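Local coordinates for protein aminoglycoside N(3)-acetyltransferase (Enterobacter cloacae, PDB 6NP3) that acetylates the 3-amino group of 2-deoxystreptamine aminoglycosides such as gentamicin with acetyl-CoA, and so probably confers resistance to these antibiotics, at residues F104-R112 / A122-W130; L8-V17 / A237-L248. One frame throughout, in Å; residues are numbered along the deposited sequence.

Contact 1 of 2, residues F104-R112 / A122-W130; sequences FIRTYPGCR and AAIGPDAAW
Arg112 and Ala123 face each other as an antiparallel hydrogen-bonded pair, and their backbones are joined in both directions. Arg112 N gives a nearly straight bond to Ala123 O (2.8 Å, 171° at the hydrogen); Ala123 N returns one to Arg112 O at 2.9 Å. Beyond this pair Arg112 lies along the first turn of helix 128-132. Its CG rests on Ala128 CB at 3.7 Å, and the chain, bent at chi2 (-62°), carries the guanidinium on to Ala129, whose CB sits over one of its faces.

Ile124 fills the other flank. The side chains of Ile124 and Tyr108 cross at about a right angle, with Ile124 CD1 3.7 Å from Tyr108 CB; CD1 also meets CG2 of Ile105 from the end of helix 101-106. Closer to its backbone, Ile124 CG1 packs against Cys111 SG at 3.8 Å. With SG anti to the backbone N (chi1 -171°), Cys111 also brings its sulfur against Ala122 CB at 3.7 Å, so that one thiol bridges two residues of the strand. Past the end of the pairing a water takes over, donating to Gly110 O and accepting from Gly125 N.

The type II turn Tyr108-Cys111, with Gly110 at positive phi, redirects the chain from helix 101-106 into the short strand 112-113. Strand 121-124 is bonded in turn, through Ala122 and Ile124, to strand 55-59. The arrangement is that of an antiparallel edge strand closing one margin of the enzyme's mixed beta-sheet.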
loop_
_atom_site.group_PDB
_atom_site.type_symbol
_atom_site.label_atom_id
_atom_site.label_comp_id
_atom_site.label_asym_id
_atom_site.label_seq_id
_atom_site.Cartn_x
_atom_site.Cartn_y
_atom_site.Cartn_z
ATOM N N PHE A 104 4.838 -7.371 10.697
ATOM C CA PHE A 104 5.246 -8.759 10.521
ATOM C C PHE A 104 5.767 -8.990 9.112
ATOM O O PHE A 104 6.754 -9.701 8.921
ATOM C CB PHE A 104 4.078 -9.707 10.812
ATOM C CG PHE A 104 3.646 -9.712 12.248
ATOM C CD1 PHE A 104 2.767 -8.761 12.724
ATOM C CD2 PHE A 104 4.147 -10.650 13.134
ATOM C CE1 PHE A 104 2.385 -8.744 14.055
ATOM C CE2 PHE A 104 3.765 -10.648 14.457
ATOM C CZ PHE A 104 2.888 -9.702 14.924
ATOM N N ILE A 105 5.113 -8.413 8.102
ATOM C CA ILE A 105 5.620 -8.542 6.738
ATOM C C ILE A 105 7.023 -7.956 6.625
ATOM O O ILE A 105 7.951 -8.579 6.093
ATOM C CB ILE A 105 4.638 -7.885 5.745
ATOM C CG1 ILE A 105 3.310 -8.656 5.716
ATOM C CG2 ILE A 105 5.259 -7.823 4.356
ATOM C CD1 ILE A 105 2.244 -8.050 4.815
ATOM N N ARG A 106 7.195 -6.724 7.086
ATOM C CA ARG A 106 8.451 -6.050 6.810
ATOM C C ARG A 106 9.631 -6.668 7.557
ATOM O O ARG A 106 10.765 -6.557 7.088
ATOM C CB ARG A 106 8.330 -4.546 7.063
ATOM C CG ARG A 106 8.374 -4.130 8.509
ATOM C CD ARG A 106 9.744 -3.590 8.899
ATOM N NE ARG A 106 9.779 -3.257 10.315
ATOM C CZ ARG A 106 10.890 -3.143 11.022
ATOM N NH1 ARG A 106 12.060 -3.227 10.414
ATOM N NH2 ARG A 106 10.819 -2.880 12.317
ATOM N N THR A 107 9.399 -7.322 8.696
ATOM C CA THR A 107 10.468 -8.007 9.425
ATOM C C THR A 107 10.701 -9.446 8.967
ATOM O O THR A 107 11.568 -10.134 9.525
ATOM C CB THR A 107 10.189 -7.981 10.940
ATOM O OG1 THR A 107 8.917 -8.568 11.215
ATOM C CG2 THR A 107 10.255 -6.559 11.476
ATOM N N TYR A 108 9.959 -9.927 7.985
ATOM C CA TYR A 108 10.166 -11.286 7.507
ATOM C C TYR A 108 11.563 -11.414 6.912
ATOM O O TYR A 108 12.028 -10.522 6.191
ATOM C CB TYR A 108 9.128 -11.612 6.441
ATOM C CG TYR A 108 9.075 -13.068 6.096
ATOM C CD1 TYR A 108 8.426 -13.955 6.940
ATOM C CD2 TYR A 108 9.677 -13.561 4.943
ATOM C CE1 TYR A 108 8.375 -15.292 6.659
ATOM C CE2 TYR A 108 9.621 -14.911 4.649
ATOM C CZ TYR A 108 8.962 -15.756 5.516
ATOM O OH TYR A 108 8.899 -17.100 5.240
ATOM N N PRO A 109 12.273 -12.506 7.176
ATOM C CA PRO A 109 13.628 -12.623 6.630
ATOM C C PRO A 109 13.637 -12.529 5.111
ATOM O O PRO A 109 12.863 -13.183 4.421
ATOM C CB PRO A 109 14.094 -13.996 7.122
ATOM C CG PRO A 109 13.249 -14.272 8.316
ATOM C CD PRO A 109 11.908 -13.658 8.016
ATOM N N GLY A 110 14.526 -11.701 4.600
ATOM C CA GLY A 110 14.638 -11.477 3.181
ATOM C C GLY A 110 13.724 -10.409 2.613
ATOM O O GLY A 110 13.837 -10.111 1.420
ATOM N N CYS A 111 12.796 -9.866 3.408
ATOM C CA CYS A 111 11.942 -8.789 2.929
ATOM C C CYS A 111 12.818 -7.628 2.489
ATOM O O CYS A 111 13.803 -7.285 3.149
ATOM C CB CYS A 111 10.982 -8.348 4.034
ATOM S SG CYS A 111 9.740 -7.246 3.494
ATOM N N ARG A 112 12.463 -7.020 1.366
ATOM C CA ARG A 112 13.103 -5.799 0.930
ATOM C C ARG A 112 12.182 -4.618 1.213
ATOM O O ARG A 112 10.956 -4.756 1.264
ATOM C CB ARG A 112 13.415 -5.880 -0.558
ATOM C CG ARG A 112 14.279 -7.055 -0.934
ATOM C CD ARG A 112 15.655 -7.020 -0.288
ATOM N NE ARG A 112 16.511 -7.965 -0.994
ATOM C CZ ARG A 112 17.373 -7.627 -1.948
ATOM N NH1 ARG A 112 17.537 -6.356 -2.291
ATOM N NH2 ARG A 112 18.093 -8.564 -2.544
ATOM N N ALA A 122 7.096 -2.749 1.236
ATOM C CA ALA A 122 7.857 -3.937 1.588
ATOM C C ALA A 122 7.516 -5.029 0.592
ATOM O O ALA A 122 6.356 -5.173 0.221
ATOM C CB ALA A 122 7.487 -4.386 2.995
ATOM N N ALA A 123 8.523 -5.793 0.163
ATOM C CA ALA A 123 8.282 -6.876 -0.765
ATOM C C ALA A 123 9.051 -8.121 -0.380
ATOM O O ALA A 123 10.228 -8.057 -0.002
ATOM C CB ALA A 123 8.678 -6.510 -2.192
ATOM N N ILE A 124 8.389 -9.253 -0.572
ATOM C CA ILE A 124 8.958 -10.576 -0.336
ATOM C C ILE A 124 8.810 -11.366 -1.628
ATOM O O ILE A 124 7.707 -11.443 -2.185
ATOM C CB ILE A 124 8.216 -11.309 0.796
ATOM C CG1 ILE A 124 8.394 -10.574 2.123
ATOM C CG2 ILE A 124 8.729 -12.736 0.937
ATOM C CD1 ILE A 124 7.426 -10.928 3.176
ATOM N N GLY A 125 9.890 -11.993 -2.078
ATOM C CA GLY A 125 9.858 -12.896 -3.209
ATOM C C GLY A 125 10.973 -12.608 -4.184
ATOM O O GLY A 125 11.753 -11.662 -4.009
ATOM N N PRO A 126 11.083 -13.420 -5.233
ATOM C CA PRO A 126 12.233 -13.288 -6.134
ATOM C C PRO A 126 12.332 -11.950 -6.820
ATOM O O PRO A 126 13.425 -11.552 -7.235
ATOM C CB PRO A 126 12.048 -14.435 -7.132
ATOM C CG PRO A 126 11.239 -15.449 -6.387
ATOM C CD PRO A 126 10.279 -14.612 -5.531
ATOM N N ASP A 127 11.220 -11.244 -7.005
ATOM C CA ASP A 127 11.223 -9.965 -7.702
ATOM C C ASP A 127 11.202 -8.786 -6.739
ATOM O O ASP A 127 10.995 -7.640 -7.155
ATOM C CB ASP A 127 10.039 -9.897 -8.664
ATOM C CG ASP A 127 10.053 -11.006 -9.692
ATOM O OD1 ASP A 127 11.115 -11.313 -10.252
ATOM O OD2 ASP A 127 8.997 -11.615 -9.931
ATOM N N ALA A 128 11.499 -9.034 -5.468
ATOM C CA ALA A 128 11.363 -7.999 -4.452
ATOM C C ALA A 128 12.281 -6.815 -4.712
ATOM O O ALA A 128 11.881 -5.656 -4.525
ATOM C CB ALA A 128 11.682 -8.576 -3.078
ATOM N N ALA A 129 13.527 -7.055 -5.108
ATOM C CA ALA A 129 14.405 -5.912 -5.330
ATOM C C ALA A 129 13.905 -5.053 -6.487
ATOM O O ALA A 129 13.971 -3.815 -6.431
ATOM C CB ALA A 129 15.840 -6.380 -5.573
ATOM N N TRP A 130 13.457 -5.688 -7.563
ATOM C CA TRP A 130 12.922 -4.950 -8.700
ATOM C C TRP A 130 11.665 -4.182 -8.316
ATOM O O TRP A 130 11.453 -3.062 -8.787
ATOM C CB TRP A 130 12.630 -5.946 -9.819
ATOM C CG TRP A 130 11.960 -5.373 -11.012
ATOM C CD1 TRP A 130 12.561 -4.742 -12.053
ATOM C CD2 TRP A 130 10.564 -5.374 -11.305
ATOM N NE1 TRP A 130 11.629 -4.314 -12.953
ATOM C CE2 TRP A 130 10.393 -4.696 -12.518
ATOM C CE3 TRP A 130 9.438 -5.851 -10.642
ATOM C CZ2 TRP A 130 9.154 -4.534 -13.102
ATOM C CZ3 TRP A 130 8.207 -5.698 -11.246
ATOM C CH2 TRP A 130 8.079 -5.059 -12.458
HETATM O O HOH W 1 12.373 -11.641 -0.514
#

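Contact 2 of 2, residues L8-V17 / A237-L248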
loop_
_atom_site.group_PDB
_atom_site.type_symbol
_atom_site.label_atom_id
_atom_site.label_comp_id
_atom_site.label_asym_id
_atom_site.label_seq_id
_atom_site.Cartn_x
_atom_site.Cartn_y
_atom_site.Cartn_z
ATOM N N LEU A 8 -5.922 -21.361 6.234
ATOM C CA LEU A 8 -5.817 -20.108 5.495
ATOM C C LEU A 8 -5.320 -20.338 4.079
ATOM O O LEU A 8 -5.820 -19.709 3.133
ATOM C CB LEU A 8 -4.904 -19.144 6.230
ATOM C CG LEU A 8 -5.370 -18.744 7.624
ATOM C CD1 LEU A 8 -4.336 -17.856 8.284
ATOM C CD2 LEU A 8 -6.708 -18.029 7.609
ATOM N N VAL A 9 -4.321 -21.202 3.905
ATOM C CA VAL A 9 -3.804 -21.461 2.569
ATOM C C VAL A 9 -4.898 -22.014 1.665
ATOM O O VAL A 9 -5.006 -21.640 0.492
ATOM C CB VAL A 9 -2.571 -22.385 2.637
ATOM C CG1 VAL A 9 -2.180 -22.763 1.247
ATOM C CG2 VAL A 9 -1.442 -21.685 3.345
ATOM N N ARG A 10 -5.690 -22.965 2.175
ATOM C CA ARG A 10 -6.744 -23.530 1.346
ATOM C C ARG A 10 -7.787 -22.473 1.017
ATOM O O ARG A 10 -8.323 -22.454 -0.093
ATOM C CB ARG A 10 -7.382 -24.749 2.016
ATOM C CG ARG A 10 -6.390 -25.842 2.402
ATOM C CD ARG A 10 -5.468 -26.239 1.258
ATOM N NE ARG A 10 -6.156 -26.929 0.166
ATOM C CZ ARG A 10 -5.620 -27.156 -1.027
ATOM N NH1 ARG A 10 -4.391 -26.740 -1.297
ATOM N NH2 ARG A 10 -6.320 -27.786 -1.957
ATOM N N GLN A 11 -8.116 -21.607 1.980
ATOM C CA GLN A 11 -9.037 -20.507 1.696
ATOM C C GLN A 11 -8.484 -19.550 0.637
ATOM O O GLN A 11 -9.235 -19.070 -0.223
ATOM C CB GLN A 11 -9.327 -19.730 2.974
ATOM C CG GLN A 11 -10.236 -20.425 3.954
ATOM C CD GLN A 11 -10.349 -19.676 5.247
ATOM O OE1 GLN A 11 -9.381 -19.118 5.726
ATOM N NE2 GLN A 11 -11.543 -19.641 5.817
ATOM N N LEU A 12 -7.185 -19.241 0.697
ATOM C CA LEU A 12 -6.582 -18.370 -0.304
ATOM C C LEU A 12 -6.625 -19.012 -1.679
ATOM O O LEU A 12 -6.905 -18.344 -2.685
ATOM C CB LEU A 12 -5.160 -18.028 0.121
ATOM C CG LEU A 12 -5.050 -17.095 1.332
ATOM C CD1 LEU A 12 -3.661 -17.108 1.931
ATOM C CD2 LEU A 12 -5.436 -15.685 0.932
ATOM N N ARG A 13 -6.389 -20.325 -1.742
ATOM C CA ARG A 13 -6.499 -21.024 -3.014
ATOM C C ARG A 13 -7.928 -20.956 -3.530
ATOM O O ARG A 13 -8.159 -20.730 -4.725
ATOM C CB ARG A 13 -6.039 -22.472 -2.846
ATOM C CG ARG A 13 -4.545 -22.640 -2.598
ATOM C CD ARG A 13 -3.833 -23.064 -3.881
ATOM N NE ARG A 13 -2.382 -23.183 -3.747
ATOM C CZ ARG A 13 -1.542 -22.154 -3.816
ATOM N NH1 ARG A 13 -2.003 -20.922 -4.000
ATOM N NH2 ARG A 13 -0.239 -22.364 -3.700
ATOM N N ASP A 14 -8.903 -21.166 -2.641
ATOM C CA ASP A 14 -10.300 -21.110 -3.068
ATOM C C ASP A 14 -10.635 -19.743 -3.646
ATOM O O ASP A 14 -11.431 -19.637 -4.581
ATOM C CB ASP A 14 -11.255 -21.342 -1.898
ATOM C CG ASP A 14 -11.308 -22.760 -1.429
ATOM O OD1 ASP A 14 -10.885 -23.652 -2.174
ATOM O OD2 ASP A 14 -11.799 -22.958 -0.302
ATOM N N LEU A 15 -10.047 -18.685 -3.096
ATOM C CA LEU A 15 -10.327 -17.334 -3.553
ATOM C C LEU A 15 -9.671 -17.032 -4.888
ATOM O O LEU A 15 -10.069 -16.079 -5.572
ATOM C CB LEU A 15 -9.793 -16.382 -2.495
ATOM C CG LEU A 15 -10.215 -14.929 -2.615
ATOM C CD1 LEU A 15 -11.701 -14.776 -2.375
ATOM C CD2 LEU A 15 -9.413 -14.092 -1.634
ATOM N N GLY A 16 -8.656 -17.802 -5.261
ATOM C CA GLY A 16 -8.029 -17.641 -6.549
ATOM C C GLY A 16 -6.569 -17.267 -6.502
ATOM O O GLY A 16 -5.983 -17.028 -7.549
ATOM N N VAL A 17 -5.953 -17.239 -5.332
ATOM C CA VAL A 17 -4.512 -17.051 -5.286
ATOM C C VAL A 17 -3.815 -18.302 -5.794
ATOM O O VAL A 17 -4.133 -19.424 -5.382
ATOM C CB VAL A 17 -4.063 -16.754 -3.860
ATOM C CG1 VAL A 17 -2.553 -16.556 -3.835
ATOM C CG2 VAL A 17 -4.733 -15.494 -3.325
ATOM N N ALA A 237 -13.693 -12.426 -7.397
ATOM C CA ALA A 237 -13.800 -13.553 -6.481
ATOM C C ALA A 237 -13.917 -13.059 -5.049
ATOM O O ALA A 237 -13.145 -12.199 -4.607
ATOM C CB ALA A 237 -12.578 -14.465 -6.606
ATOM N N GLN A 238 -14.897 -13.610 -4.331
ATOM C CA GLN A 238 -15.179 -13.270 -2.952
ATOM C C GLN A 238 -15.236 -14.561 -2.156
ATOM O O GLN A 238 -15.683 -15.598 -2.653
ATOM C CB GLN A 238 -16.521 -12.547 -2.854
ATOM C CG GLN A 238 -16.548 -11.218 -3.627
ATOM C CD GLN A 238 -17.936 -10.818 -4.081
ATOM O OE1 GLN A 238 -18.835 -10.620 -3.269
ATOM N NE2 GLN A 238 -18.115 -10.707 -5.388
ATOM N N GLY A 239 -14.804 -14.484 -0.916
ATOM C CA GLY A 239 -14.817 -15.630 -0.046
ATOM C C GLY A 239 -14.098 -15.347 1.247
ATOM O O GLY A 239 -13.481 -14.286 1.403
ATOM N N PRO A 240 -14.133 -16.292 2.189
ATOM C CA PRO A 240 -13.551 -16.038 3.510
ATOM C C PRO A 240 -12.049 -16.269 3.502
ATOM O O PRO A 240 -11.547 -17.179 2.836
ATOM C CB PRO A 240 -14.231 -17.095 4.396
ATOM C CG PRO A 240 -14.500 -18.225 3.453
ATOM C CD PRO A 240 -14.897 -17.556 2.162
ATOM N N VAL A 241 -11.338 -15.470 4.290
ATOM C CA VAL A 241 -9.985 -15.775 4.740
ATOM C C VAL A 241 -10.016 -15.588 6.246
ATOM O O VAL A 241 -10.338 -14.495 6.727
ATOM C CB VAL A 241 -8.934 -14.860 4.089
ATOM C CG1 VAL A 241 -7.576 -15.139 4.653
ATOM C CG2 VAL A 241 -8.947 -15.062 2.581
ATOM N N GLY A 242 -9.784 -16.667 6.985
ATOM C CA GLY A 242 -10.182 -16.674 8.381
ATOM C C GLY A 242 -11.659 -16.365 8.457
ATOM O O GLY A 242 -12.471 -16.896 7.695
ATOM N N GLY A 243 -12.018 -15.471 9.359
ATOM C CA GLY A 243 -13.382 -15.002 9.471
ATOM C C GLY A 243 -13.737 -13.806 8.614
ATOM O O GLY A 243 -14.850 -13.280 8.738
ATOM N N ALA A 244 -12.843 -13.357 7.740
ATOM C CA ALA A 244 -13.002 -12.089 7.035
ATOM C C ALA A 244 -13.531 -12.294 5.626
ATOM O O ALA A 244 -13.005 -13.117 4.873
ATOM C CB ALA A 244 -11.653 -11.383 6.951
ATOM N N GLN A 245 -14.535 -11.508 5.255
ATOM C CA GLN A 245 -14.940 -11.443 3.861
ATOM C C GLN A 245 -13.804 -10.821 3.058
ATOM O O GLN A 245 -13.339 -9.713 3.363
ATOM C CB GLN A 245 -16.188 -10.580 3.712
ATOM C CG GLN A 245 -17.424 -11.108 4.401
ATOM C CD GLN A 245 -18.229 -10.006 5.045
ATOM O OE1 GLN A 245 -18.972 -9.291 4.379
ATOM N NE2 GLN A 245 -18.077 -9.857 6.351
ATOM N N SER A 246 -13.388 -11.519 2.007
ATOM C CA SER A 246 -12.212 -11.148 1.248
ATOM C C SER A 246 -12.514 -11.136 -0.240
ATOM O O SER A 246 -13.486 -11.729 -0.709
ATOM C CB SER A 246 -11.082 -12.139 1.542
ATOM O OG SER A 246 -10.807 -12.200 2.922
ATOM N N ARG A 247 -11.681 -10.397 -0.966
ATOM C CA ARG A 247 -11.820 -10.218 -2.397
ATOM C C ARG A 247 -10.438 -10.237 -3.026
ATOM O O ARG A 247 -9.472 -9.768 -2.429
ATOM C CB ARG A 247 -12.393 -8.819 -2.718
ATOM C CG ARG A 247 -13.863 -8.631 -2.371
ATOM C CD ARG A 247 -14.137 -7.217 -1.837
ATOM N NE ARG A 247 -13.336 -6.970 -0.645
ATOM C CZ ARG A 247 -13.737 -7.221 0.594
ATOM N NH1 ARG A 247 -14.947 -7.703 0.825
ATOM N NH2 ARG A 247 -12.923 -6.985 1.606
ATOM N N LEU A 248 -10.360 -10.722 -4.261
ATOM C CA LEU A 248 -9.106 -10.766 -5.010
ATOM C C LEU A 248 -9.317 -10.019 -6.317
ATOM O O LEU A 248 -10.081 -10.453 -7.180
ATOM C CB LEU A 248 -8.665 -12.207 -5.229
ATOM C CG LEU A 248 -7.262 -12.396 -5.769
ATOM C CD1 LEU A 248 -6.196 -11.845 -4.836
ATOM C CD2 LEU A 248 -7.014 -13.877 -5.988
HETATM O O HOH W 2 -11.877 -18.500 0.518
#
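A helix packed on a beta-hairpin makes this contact: helix 5-15 lies against strands 237-241 and 244-250, which are joined by the type II' turn Val241-Ala244. The segment 8-15 runs almost antiparallel to strand 237-241, at 172° with axes 7.7 Å apart. Leu15 contributes the largest buried area of the contact. Chi1 of Leu15 places CG beside its carbonyl carbon, and from there the two methyls reach the hairpin: CD1 lies on the backbone, 3.4 Å from Gly239 N, where glycine has no side chain to intervene, while CD2 reaches Ser246 CB and Leu248 CB, each at 4.1 Å.

Leu248 answers from the second strand. Its CD2 presses on the backbone where the helix ends in a Schellman motif at Gly16, lying 3.5 Å from Gly16 C, and touches Val17 CG2 as the two side chains meet at about a right angle. One helical turn before Leu15, Leu12 CD2 packs on Val241 CG2 at 3.9 Å; Leu12 and Leu15 also touch Leu158 of strand 156-160.

At the hairpin turn the contact becomes polar. The extended side chain of Gln11 brings OE1 to Gly242 N (2.8 Å, 152° at the hydrogen), with the donor tilted 33° from the amide carbonyl plane. A second, weak bond runs from Gln11 NE2 to Gly242 O. Nearby, a water donates to both Gln11 O and Pro240 O, and Leu8 CD2 lies against the Gly242 backbone. Such packing, mainly apolar along the strands and with a glutamine amide bonded at the turn, is that of an amphipathic helix covering an edge hairpin of the mixed sheet in an alpha/beta fold.

Overall arrangement
From the N terminus, helix 5-15 comes first, and its partner hairpin 237-248 follows only after some 220 residues, so contact 2 closes a very long loop that brings the beginning of the chain to a late part of it. Contact 1 falls within that loop and closes a short one of its own, with nine residues between its segments. Both reach the same seven-stranded mixed sheet, at opposite margins: contact 1 holds the outermost strand 112-113, contact 2 the outermost strand 237-241. Their centres lie about 22 Å apart and they do not touch. Helix 39-50, which follows segment 8-17 and precedes 104-112 in the chain, meets side chains of both, Tyr108 in contact 1 and Leu8 in contact 2.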